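Local coordinates for cellulose biosynthesis protein BcsG (PDB 5OLT) that is required for cellulose biosynthesis, seen here as its zinc-binding extramembrane domain, which belongs to the alkaline phosphatase family, at residues A[133-136]-A[137-140]; A[303-307]-A[308-312]; A[321-324]-A[325-328]. All coordinates share one frame; numbering follows the deposited sequence.

Overall arrangement
All three contacts are local, each formed within one continuous stretch of the extramembrane domain. They come in series along the chain: 133-140, then 303-312, then 321-328. Contact 1 ends helix 132-138, which leads into edge strand 142-147 of the seven-stranded mixed sheet. Contact 2 leads into strand 310-312, the other edge of that sheet. Contact 3 lies on helix 318-328, the next element after that strand. Contacts 1 and 3 have centres about 13 Å apart and touch, with Leu136 CD2 3.9 Å from Val325 CG1. Contact 2 lies about 16 Å from contact 3 and 27 Å from contact 1, centre to centre. Contacts 1 and 3 thus join two helices that pack on the same sheet, while contact 2 leads into its edge strand.

Contact 1: A[133-136]-A[137-140]; sequences FDNL and AKLG
Leu139 N reaches Leu136 O at 3.0 Å, only three residues back, where helix 132-138 ends. The donor stands 64° out of the carbonyl plane, so the bond misses the lone pairs. Before it, the backbone carries regular helical bonds from Ala137 N to Phe133 O and from Lys138 N to Asp134 O. The helix closes with a Schellman motif. Gly140, at positive phi (96°), is the C-prime residue. Its N bonds to Ala137 O, and Phe141 N returns to Leu136 O. The positive phi suits a residue with no side chain. Leu139 lays its CG 3.6 Å from Asn135 O, across the last turn.

Asn135 and Lys138 lie side by side and point the same way, with Asn135 OD1 and Lys138 NZ 4.1 Å apart. Lys138 is modelled in two conformers, and in the one described here two waters link these atoms. Each water donates to OD1. One of them accepts from Lys138 NZ at 2.7 Å; the other link to NZ is long and weak. In this conformer the chain bends at chi3 (43°), which leaves NZ beside the Asn135 amide, and CG passes 3.4 Å from Asp134 O. The amide nitrogen ND2 of Asn135 is held by Glu129 O. The bonds at OD1 and ND2 would hold the amide in this orientation.

Phe133 and Leu136 are buried against the sheet. Phe133 packs on Val63 of strand 60-66 and on Ala211 and Phe213 of strand 210-216. Leu136 meets Leu61 and Ala211 of the same two strands, and also packs against Val325 of helix 318-328. Asp134 touches Gln143 of strand 142-147. The cap thus turns the chain from a helix lying on the sheet into the sheet's edge strand.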
loop_
_atom_site.group_PDB
_atom_site.type_symbol
_atom_site.label_atom_id
_atom_site.label_comp_id
_atom_site.label_asym_id
_atom_site.label_seq_id
_atom_site.Cartn_x
_atom_site.Cartn_y
_atom_site.Cartn_z
ATOM N N PHE A 133 -3.792 8.440 -8.628
ATOM C CA PHE A 133 -4.617 8.094 -9.785
ATOM C C PHE A 133 -4.980 9.322 -10.614
ATOM O O PHE A 133 -5.155 9.199 -11.833
ATOM C CB PHE A 133 -5.838 7.249 -9.390
ATOM C CG PHE A 133 -5.470 5.846 -9.005
ATOM C CD1 PHE A 133 -5.009 5.549 -7.724
ATOM C CD2 PHE A 133 -5.559 4.822 -9.945
ATOM C CE1 PHE A 133 -4.637 4.244 -7.387
ATOM C CE2 PHE A 133 -5.214 3.514 -9.615
ATOM C CZ PHE A 133 -4.743 3.222 -8.348
ATOM N N ASP A 134 -5.053 10.501 -9.980
ATOM C CA ASP A 134 -5.288 11.728 -10.762
ATOM C C ASP A 134 -4.069 12.110 -11.564
ATOM O O ASP A 134 -4.192 12.555 -12.712
ATOM C CB ASP A 134 -5.671 12.860 -9.834
ATOM C CG ASP A 134 -7.107 12.775 -9.395
ATOM O OD1 ASP A 134 -7.903 12.009 -10.010
ATOM O OD2 ASP A 134 -7.452 13.493 -8.428
ATOM N N ASN A 135 -2.889 11.933 -10.973
ATOM C CA ASN A 135 -1.636 12.161 -11.683
ATOM C C ASN A 135 -1.592 11.254 -12.910
ATOM O O ASN A 135 -1.183 11.692 -13.991
ATOM C CB ASN A 135 -0.428 11.895 -10.764
ATOM C CG ASN A 135 -0.304 12.941 -9.651
ATOM O OD1 ASN A 135 -0.673 14.114 -9.837
ATOM N ND2 ASN A 135 0.198 12.536 -8.504
ATOM N N LEU A 136 -2.017 9.998 -12.753
ATOM C CA LEU A 136 -2.022 9.101 -13.906
ATOM C C LEU A 136 -3.110 9.444 -14.913
ATOM O O LEU A 136 -2.863 9.400 -16.139
ATOM C CB LEU A 136 -2.153 7.660 -13.413
ATOM C CG LEU A 136 -0.934 7.211 -12.614
ATOM C CD1 LEU A 136 -1.282 5.884 -11.943
ATOM C CD2 LEU A 136 0.329 7.090 -13.489
ATOM N N ALA A 137 -4.292 9.856 -14.421
ATOM C CA ALA A 137 -5.390 10.227 -15.341
ATOM C C ALA A 137 -4.959 11.377 -16.242
ATOM O O ALA A 137 -5.269 11.375 -17.446
ATOM C CB ALA A 137 -6.646 10.607 -14.593
ATOM N N LYS A 138 -4.227 12.335 -15.669
ATOM C CA LYS A 138 -3.705 13.509 -16.385
ATOM C C LYS A 138 -2.802 13.107 -17.546
ATOM O O LYS A 138 -2.758 13.791 -18.580
ATOM C CB LYS A 138 -2.933 14.421 -15.413
ATOM C CG LYS A 138 -3.815 15.369 -14.620
ATOM C CD LYS A 138 -3.144 15.945 -13.381
ATOM C CE LYS A 138 -1.701 16.372 -13.613
ATOM N NZ LYS A 138 -1.202 17.194 -12.468
ATOM N N LEU A 139 -2.103 11.979 -17.372
ATOM C CA LEU A 139 -1.149 11.458 -18.354
ATOM C C LEU A 139 -1.764 10.423 -19.290
ATOM O O LEU A 139 -1.019 9.748 -20.022
ATOM C CB LEU A 139 0.061 10.857 -17.634
ATOM C CG LEU A 139 0.953 11.856 -16.896
ATOM C CD1 LEU A 139 1.917 11.101 -15.984
ATOM C CD2 LEU A 139 1.728 12.752 -17.848
ATOM N N GLY A 140 -3.094 10.289 -19.269
ATOM C CA GLY A 140 -3.807 9.449 -20.233
ATOM C C GLY A 140 -4.123 8.044 -19.751
ATOM O O GLY A 140 -4.553 7.189 -20.551
HETATM O O HOH W 1 -3.017 15.423 -10.262
HETATM O O HOH W 2 0.852 15.651 -11.499
#

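Contact 2: A[303-307]-A[308-312]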
loop_
_atom_site.group_PDB
_atom_site.type_symbol
_atom_site.label_atom_id
_atom_site.label_comp_id
_atom_site.label_asym_id
_atom_site.label_seq_id
_atom_site.Cartn_x
_atom_site.Cartn_y
_atom_site.Cartn_z
ATOM N N ALA A 303 12.958 -7.673 -20.703
ATOM C CA ALA A 303 14.025 -8.162 -19.829
ATOM C C ALA A 303 13.506 -8.291 -18.390
ATOM O O ALA A 303 13.823 -7.496 -17.536
ATOM C CB ALA A 303 15.249 -7.261 -19.923
ATOM N N PRO A 304 12.711 -9.335 -18.141
ATOM C CA PRO A 304 12.155 -9.499 -16.777
ATOM C C PRO A 304 13.196 -9.711 -15.677
ATOM O O PRO A 304 14.292 -10.215 -15.936
ATOM C CB PRO A 304 11.287 -10.745 -16.901
ATOM C CG PRO A 304 11.784 -11.443 -18.131
ATOM C CD PRO A 304 12.216 -10.363 -19.064
ATOM N N HIS A 305 12.855 -9.356 -14.444
ATOM C CA HIS A 305 13.740 -9.612 -13.303
ATOM C C HIS A 305 13.813 -11.135 -13.106
ATOM O O HIS A 305 12.814 -11.847 -13.251
ATOM C CB HIS A 305 13.227 -8.937 -12.019
ATOM C CG HIS A 305 14.154 -9.103 -10.862
ATOM N ND1 HIS A 305 13.883 -9.952 -9.804
ATOM C CD2 HIS A 305 15.389 -8.594 -10.628
ATOM C CE1 HIS A 305 14.904 -9.937 -8.962
ATOM N NE2 HIS A 305 15.843 -9.136 -9.450
ATOM N N GLU A 306 15.024 -11.612 -12.833
ATOM C CA GLU A 306 15.248 -13.046 -12.576
ATOM C C GLU A 306 15.635 -13.272 -11.132
ATOM O O GLU A 306 16.299 -12.431 -10.505
ATOM C CB GLU A 306 16.355 -13.586 -13.475
ATOM C CG GLU A 306 15.978 -13.569 -14.940
ATOM C CD GLU A 306 17.059 -14.128 -15.866
ATOM O OE1 GLU A 306 18.174 -14.475 -15.406
ATOM O OE2 GLU A 306 16.782 -14.219 -17.075
ATOM N N GLY A 307 15.228 -14.416 -10.602
ATOM C CA GLY A 307 15.585 -14.798 -9.242
ATOM C C GLY A 307 14.621 -14.241 -8.211
ATOM O O GLY A 307 13.519 -13.816 -8.537
ATOM N N ALA A 308 15.061 -14.286 -6.955
ATOM C CA ALA A 308 14.278 -13.897 -5.827
ATOM C C ALA A 308 13.994 -12.402 -5.863
ATOM O O ALA A 308 14.739 -11.635 -6.449
ATOM C CB ALA A 308 15.000 -14.270 -4.530
ATOM N N PRO A 309 12.906 -11.986 -5.215
ATOM C CA PRO A 309 12.592 -10.561 -5.207
ATOM C C PRO A 309 13.729 -9.733 -4.617
ATOM O O PRO A 309 14.481 -10.196 -3.759
ATOM C CB PRO A 309 11.399 -10.460 -4.241
ATOM C CG PRO A 309 10.852 -11.853 -4.176
ATOM C CD PRO A 309 11.954 -12.796 -4.426
ATOM N N ILE A 310 13.823 -8.492 -5.073
ATOM C CA ILE A 310 14.707 -7.519 -4.434
ATOM C C ILE A 310 14.041 -7.039 -3.146
ATOM O O ILE A 310 12.944 -6.472 -3.207
ATOM C CB ILE A 310 14.964 -6.348 -5.393
ATOM C CG1 ILE A 310 15.671 -6.848 -6.678
ATOM C CG2 ILE A 310 15.779 -5.272 -4.693
ATOM C CD1 ILE A 310 15.566 -5.820 -7.789
ATOM N N ASP A 311 14.666 -7.273 -2.007
ATOM C CA ASP A 311 14.106 -6.802 -0.745
ATOM C C ASP A 311 14.415 -5.337 -0.544
ATOM O O ASP A 311 15.541 -4.882 -0.750
ATOM C CB ASP A 311 14.680 -7.562 0.432
ATOM C CG ASP A 311 14.204 -8.978 0.510
ATOM O OD1 ASP A 311 13.150 -9.335 -0.081
ATOM O OD2 ASP A 311 14.926 -9.762 1.170
ATOM N N ILE A 312 13.400 -4.591 -0.123
ATOM C CA ILE A 312 13.596 -3.193 0.268
ATOM C C ILE A 312 13.498 -3.236 1.788
ATOM O O ILE A 312 12.413 -3.485 2.364
ATOM C CB ILE A 312 12.506 -2.242 -0.301
ATOM C CG1 ILE A 312 12.394 -2.329 -1.819
ATOM C CG2 ILE A 312 12.761 -0.796 0.145
ATOM C CD1 ILE A 312 13.661 -2.039 -2.593
#
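The backbone runs extended through His305 and Glu306, turns at Gly307 with positive phi (86°), a glycine conformation, and extends again through Ala308 and Pro309 into strand 310-312. No hydrogen bond joins the two halves. The His305 ring lies inside the bend. Its CG lies opposite the backbone N (chi1 -176°), which places CE1 and NE2 against Ala308 and Ile310. The ring edge meets Ala308 O, which lies near the ring plane, 3.0 Å from CE1. This is a carbon-to-oxygen approach.

Ile310 comes to the ring obliquely. Its CG1 lies 3.6 Å from His305 NE2, and its CD1 is 3.7 Å from the same nitrogen. The end of the isoleucine comes closer to the ring than the direction of its CB would suggest. CD1 also lies 4.0 Å from His305 CD2, and so is near both NE2 and CD2.

Trp341 of helix 341-345 packs edge-to-face with His305 and also touches Ile310. Ile310 shares backbone hydrogen bonds with Leu91 of strand 90-96 and with Asp89 just before it. NE2 of His305 bonds to a bound citrate, probably from the crystallisation liquor.

The short approach of CE1 to Ala308 O is consistent with a weak, polarised C-H interaction. It would probably be stronger if the imidazole carried a positive charge. The neighbouring citrate might encourage that charge, but such an effect would probably belong to the crystal alone.

Contact 3: A[321-324]-A[325-328]; sequences ISEL and VVRA
Val325 packs against the preceding turn, at Ile321, in helix 318-328, a regular alpha-helix packed on the central mixed sheet. Its N donates to Ile321 O at 2.9 Å, and its CG2 sits 3.4 Å from that same oxygen. The side chain then meets Met260 of strand 259-265.

Val326 comes next, and its N bonds to Ser322 O. Two conformers are modelled for this valine. In the one described here, CG1 lies between the backbone N and the carbonyl carbon (chi1 81°), a crowded position. This puts the methyl 3.3 Å from Glu323 O and 3.9 Å from Glu323 OE1, beside the carboxylate. Thr46 and Phe48 cover Val326 from outside the helix.

Arg327 carries the main polar contact. Its N bonds to Glu323 O, one turn back, and its side chain runs extended from CG to NE. Glu323 bends at chi2 (62°) to meet it, and OE2 forms a salt bridge with NE. The carboxylate and guanidinium planes stand 81° apart, so the groups do not pair flat as a fork. One oxygen meets one N-H instead. The guanidinium has further partners: NH1 bonds to Leu344 O and Ser346 O, at the end of helix 341-345 and the residue after it.

Ala328 closes the stretch. Its N makes a weak bond to Leu324 O, and its CB touches Met260 beside Val325.

A water bridges the ion pair of Glu323 and Arg327, donating to OE2 and accepting from NH2. The direct bond from Arg327 NE to Glu323 OE2 is 2.8 Å long and uses the anti lone pair of OE2, the one away from OE1.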
loop_
_atom_site.group_PDB
_atom_site.type_symbol
_atom_site.label_atom_id
_atom_site.label_comp_id
_atom_site.label_asym_id
_atom_site.label_seq_id
_atom_site.Cartn_x
_atom_site.Cartn_y
_atom_site.Cartn_z
ATOM N N ILE A 321 5.848 3.763 -3.162
ATOM C CA ILE A 321 5.040 3.182 -4.246
ATOM C C ILE A 321 4.851 4.220 -5.350
ATOM O O ILE A 321 5.092 3.951 -6.532
ATOM C CB ILE A 321 3.675 2.668 -3.739
ATOM C CG1 ILE A 321 3.856 1.619 -2.621
ATOM C CG2 ILE A 321 2.786 2.202 -4.902
ATOM C CD1 ILE A 321 4.631 0.372 -3.005
ATOM N N SER A 322 4.498 5.449 -4.963
ATOM C CA SER A 322 4.352 6.503 -5.934
ATOM C C SER A 322 5.663 6.722 -6.711
ATOM O O SER A 322 5.625 6.929 -7.952
ATOM C CB SER A 322 3.850 7.783 -5.260
ATOM O OG SER A 322 3.688 8.804 -6.241
ATOM N N GLU A 323 6.805 6.693 -6.012
ATOM C CA GLU A 323 8.066 6.849 -6.735
ATOM C C GLU A 323 8.312 5.734 -7.742
ATOM O O GLU A 323 8.740 6.005 -8.866
ATOM C CB GLU A 323 9.211 6.900 -5.730
ATOM C CG GLU A 323 10.573 7.083 -6.364
ATOM C CD GLU A 323 10.748 8.350 -7.130
ATOM O OE1 GLU A 323 10.078 9.360 -6.819
ATOM O OE2 GLU A 323 11.612 8.340 -8.053
ATOM N N LEU A 324 8.002 4.488 -7.376
ATOM C CA LEU A 324 8.171 3.411 -8.345
ATOM C C LEU A 324 7.253 3.589 -9.544
ATOM O O LEU A 324 7.683 3.327 -10.692
ATOM C CB LEU A 324 7.918 2.038 -7.679
ATOM C CG LEU A 324 9.078 1.554 -6.779
ATOM C CD1 LEU A 324 8.600 0.394 -5.929
ATOM C CD2 LEU A 324 10.322 1.158 -7.595
ATOM N N VAL A 325 6.022 4.075 -9.324
ATOM C CA VAL A 325 5.118 4.383 -10.429
ATOM C C VAL A 325 5.707 5.458 -11.343
ATOM O O VAL A 325 5.678 5.285 -12.570
ATOM C CB VAL A 325 3.675 4.724 -9.942
ATOM C CG1 VAL A 325 2.786 5.177 -11.117
ATOM C CG2 VAL A 325 3.066 3.497 -9.231
ATOM N N VAL A 326 6.220 6.555 -10.793
ATOM C CA VAL A 326 6.726 7.557 -11.710
ATOM C C VAL A 326 7.940 7.017 -12.489
ATOM O O VAL A 326 8.055 7.322 -13.683
ATOM C CB VAL A 326 6.961 8.894 -10.997
ATOM C CG1 VAL A 326 8.274 8.909 -10.251
ATOM C CG2 VAL A 326 6.874 10.054 -11.963
ATOM N N ARG A 327 8.776 6.174 -11.851
ATOM C CA ARG A 327 9.941 5.569 -12.544
ATOM C C ARG A 327 9.481 4.706 -13.709
ATOM O O ARG A 327 10.195 4.597 -14.723
ATOM C CB ARG A 327 10.820 4.780 -11.568
ATOM C CG ARG A 327 11.474 5.732 -10.560
ATOM C CD ARG A 327 12.376 5.005 -9.608
ATOM N NE ARG A 327 12.970 5.944 -8.646
ATOM C CZ ARG A 327 13.926 5.595 -7.782
ATOM N NH1 ARG A 327 14.422 4.361 -7.779
ATOM N NH2 ARG A 327 14.385 6.476 -6.900
ATOM N N ALA A 328 8.274 4.161 -13.618
ATOM C CA ALA A 328 7.725 3.316 -14.684
ATOM C C ALA A 328 6.820 4.028 -15.653
ATOM O O ALA A 328 6.438 3.424 -16.648
ATOM C CB ALA A 328 6.952 2.183 -14.049
HETATM O O HOH W 3 14.265 9.376 -6.772
#